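Long-range contact in cellulose 1,4-beta-cellobiosidase (Thermobifida fusca, PDB 4JJJ), which probably hydrolyses cellulose to release cellobiose, the chain here being the glycoside hydrolase family 48 catalytic domain of a longer enzyme: residues 34-39 and 592-597. The protein carries 1 engineered substitution. Residues are numbered along the deposited sequence; the frame is centred on the assembly and turned at random. Where two conformers were deposited one is given.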
loop_
_atom_site.group_PDB
_atom_site.type_symbol
_atom_site.label_atom_id
_atom_site.label_comp_id
_atom_site.label_asym_id
_atom_site.label_seq_id
_atom_site.Cartn_x
_atom_site.Cartn_y
_atom_site.Cartn_z
ATOM N N VAL A 34 -1.864 10.429 14.432
ATOM C CA VAL A 34 -1.692 10.965 15.768
ATOM C C VAL A 34 -2.637 10.269 16.761
ATOM O O VAL A 34 -2.184 9.798 17.862
ATOM C CB VAL A 34 -1.901 12.499 15.779
ATOM C CG1 VAL A 34 -1.974 12.989 17.208
ATOM C CG2 VAL A 34 -0.819 13.235 15.044
ATOM N N GLU A 35 -3.870 10.098 16.340
ATOM C CA GLU A 35 -4.923 9.461 17.111
ATOM C C GLU A 35 -4.700 7.956 17.081
ATOM O O GLU A 35 -4.325 7.416 16.050
ATOM C CB GLU A 35 -6.343 9.863 16.583
ATOM C CG GLU A 35 -6.659 11.333 16.570
ATOM C CD GLU A 35 -5.981 12.096 15.414
ATOM O OE1 GLU A 35 -5.618 11.453 14.390
ATOM O OE2 GLU A 35 -5.898 13.347 15.613
ATOM N N THR A 36 -4.973 7.266 18.202
ATOM C CA THR A 36 -4.746 5.869 18.309
ATOM C C THR A 36 -5.868 4.978 17.827
ATOM O O THR A 36 -5.615 3.905 17.347
ATOM C CB THR A 36 -4.344 5.511 19.727
ATOM O OG1 THR A 36 -5.308 6.091 20.637
ATOM C CG2 THR A 36 -2.924 5.943 20.011
ATOM N N MET A 37 -7.119 5.424 17.983
ATOM C CA MET A 37 -8.308 4.548 17.637
ATOM C C MET A 37 -8.727 4.776 16.197
ATOM O O MET A 37 -9.500 5.715 15.896
ATOM C CB MET A 37 -9.461 4.704 18.601
ATOM C CG MET A 37 -10.627 3.714 18.333
ATOM S SD MET A 37 -11.768 3.551 19.718
ATOM C CE MET A 37 -12.927 2.415 19.021
ATOM N N ILE A 38 -8.251 3.876 15.344
ATOM C CA ILE A 38 -8.459 3.979 13.939
ATOM C C ILE A 38 -8.268 2.595 13.356
ATOM O O ILE A 38 -7.282 1.919 13.641
ATOM C CB ILE A 38 -7.482 5.038 13.284
ATOM C CG1 ILE A 38 -7.739 5.152 11.759
ATOM C CG2 ILE A 38 -6.048 4.751 13.591
ATOM C CD1 ILE A 38 -7.137 6.429 11.229
ATOM N N VAL A 39 -9.237 2.159 12.538
ATOM C CA VAL A 39 -9.252 0.812 12.025
ATOM C C VAL A 39 -9.680 0.856 10.533
ATOM O O VAL A 39 -10.835 1.169 10.185
ATOM C CB VAL A 39 -10.231 -0.118 12.815
ATOM C CG1 VAL A 39 -10.222 -1.505 12.271
ATOM C CG2 VAL A 39 -9.857 -0.023 14.341
ATOM N N LYS A 592 -10.022 -0.821 25.181
ATOM C CA LYS A 592 -10.955 -0.281 26.166
ATOM C C LYS A 592 -10.315 0.814 26.988
ATOM O O LYS A 592 -11.066 1.575 27.624
ATOM C CB LYS A 592 -11.319 -1.412 27.077
ATOM C CG LYS A 592 -12.181 -2.474 26.412
ATOM C CD LYS A 592 -12.335 -3.611 27.483
ATOM C CE LYS A 592 -13.173 -4.761 26.976
ATOM N NZ LYS A 592 -13.103 -5.957 27.937
ATOM N N ASN A 593 -9.015 0.994 26.921
ATOM C CA ASN A 593 -8.377 2.124 27.601
ATOM C C ASN A 593 -8.181 3.334 26.725
ATOM O O ASN A 593 -7.664 4.340 27.165
ATOM C CB ASN A 593 -7.045 1.657 28.187
ATOM C CG ASN A 593 -7.258 0.387 29.036
ATOM O OD1 ASN A 593 -8.208 0.352 29.859
ATOM N ND2 ASN A 593 -6.580 -0.723 28.674
ATOM N N ASP A 594 -8.587 3.249 25.456
ATOM C CA ASP A 594 -8.387 4.341 24.515
ATOM C C ASP A 594 -9.235 5.534 24.857
ATOM O O ASP A 594 -10.394 5.411 25.256
ATOM C CB ASP A 594 -8.743 3.881 23.104
ATOM C CG ASP A 594 -8.202 4.829 22.026
ATOM O OD1 ASP A 594 -8.881 5.853 21.809
ATOM O OD2 ASP A 594 -7.180 4.410 21.383
ATOM N N PRO A 595 -8.731 6.759 24.676
ATOM C CA PRO A 595 -9.620 7.875 24.977
ATOM C C PRO A 595 -10.899 7.966 24.189
ATOM O O PRO A 595 -11.850 8.561 24.671
ATOM C CB PRO A 595 -8.749 9.087 24.799
ATOM C CG PRO A 595 -7.642 8.645 23.949
ATOM C CD PRO A 595 -7.409 7.171 24.228
ATOM N N LEU A 596 -10.930 7.360 22.966
ATOM C CA LEU A 596 -12.191 7.422 22.183
ATOM C C LEU A 596 -13.169 6.334 22.589
ATOM O O LEU A 596 -14.308 6.327 22.135
ATOM C CB LEU A 596 -11.778 7.336 20.699
ATOM C CG LEU A 596 -12.930 7.566 19.719
ATOM C CD1 LEU A 596 -13.321 8.999 19.721
ATOM C CD2 LEU A 596 -12.452 7.236 18.307
ATOM N N TRP A 597 -12.695 5.347 23.309
ATOM C CA TRP A 597 -13.478 4.155 23.573
ATOM C C TRP A 597 -14.845 4.483 24.207
ATOM O O TRP A 597 -15.897 3.983 23.743
ATOM C CB TRP A 597 -12.746 3.069 24.335
ATOM C CG TRP A 597 -13.608 1.950 24.651
ATOM C CD1 TRP A 597 -14.123 1.674 25.875
ATOM C CD2 TRP A 597 -14.144 0.978 23.778
ATOM N NE1 TRP A 597 -14.887 0.556 25.849
ATOM C CE2 TRP A 597 -14.987 0.142 24.558
ATOM C CE3 TRP A 597 -14.038 0.729 22.408
ATOM C CZ2 TRP A 597 -15.730 -0.917 24.051
ATOM C CZ3 TRP A 597 -14.794 -0.362 21.881
ATOM C CH2 TRP A 597 -15.618 -1.134 22.691
HETATM O O HOH W 1 -8.038 7.573 19.875
#
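Thr36 OG1 donates a short hydrogen bond, 2.6 Å long, to Asp594 OD2 and reaches that oxygen from above the carboxylate plane, 36° out of it. The hydroxyl stands between the backbone N and the carbonyl carbon of its own residue (chi1 51°), which turns it to the aspartate. The Thr36 side chain also packs on His46, which with Asp153 binds a zinc ion, so the contact borders that metal site. At Met37 the backbone takes over: its N gives a hydrogen bond to a water 3.0 Å away, and the same water donates to Asp594 OD1 at 2.7 Å. Asp594 OD1 also accepts from Leu596 N through its anti lone pair, in a nearly straight bond (2.8 Å, 170°). One carboxylate thus ties the loop to the turn that leads into helix 597-604, and the bonds to OD1 and OD2 should limit its rotation. The bond to Leu596 N caps that type I turn, Asp594-Trp597, which Trp597 N closes by bonding Asp594 O. Beyond the polar part, the Met37 side chain, in one of its two conformers, runs out extended, CG anti to the backbone N. Its CB lies against the carboxylate, SD passes 3.9 Å from Leu596 CB with the two side chains crossing at about a right angle, and CE ends at the edge of the Trp597 indole, near the ring plane and 3.9 Å from CE3. Trp549 touches Met37 as well, and Arg617 binds its carbonyl oxygen. Within the (alpha/alpha)6 catalytic domain the contact lies at the periphery, its centre about 23 Å from that of the chain: the loop between strands 27-30 and 47-49, whose His32, Glu40 and Ala41 line a glycan pocket, meets the turn before helix 597-604.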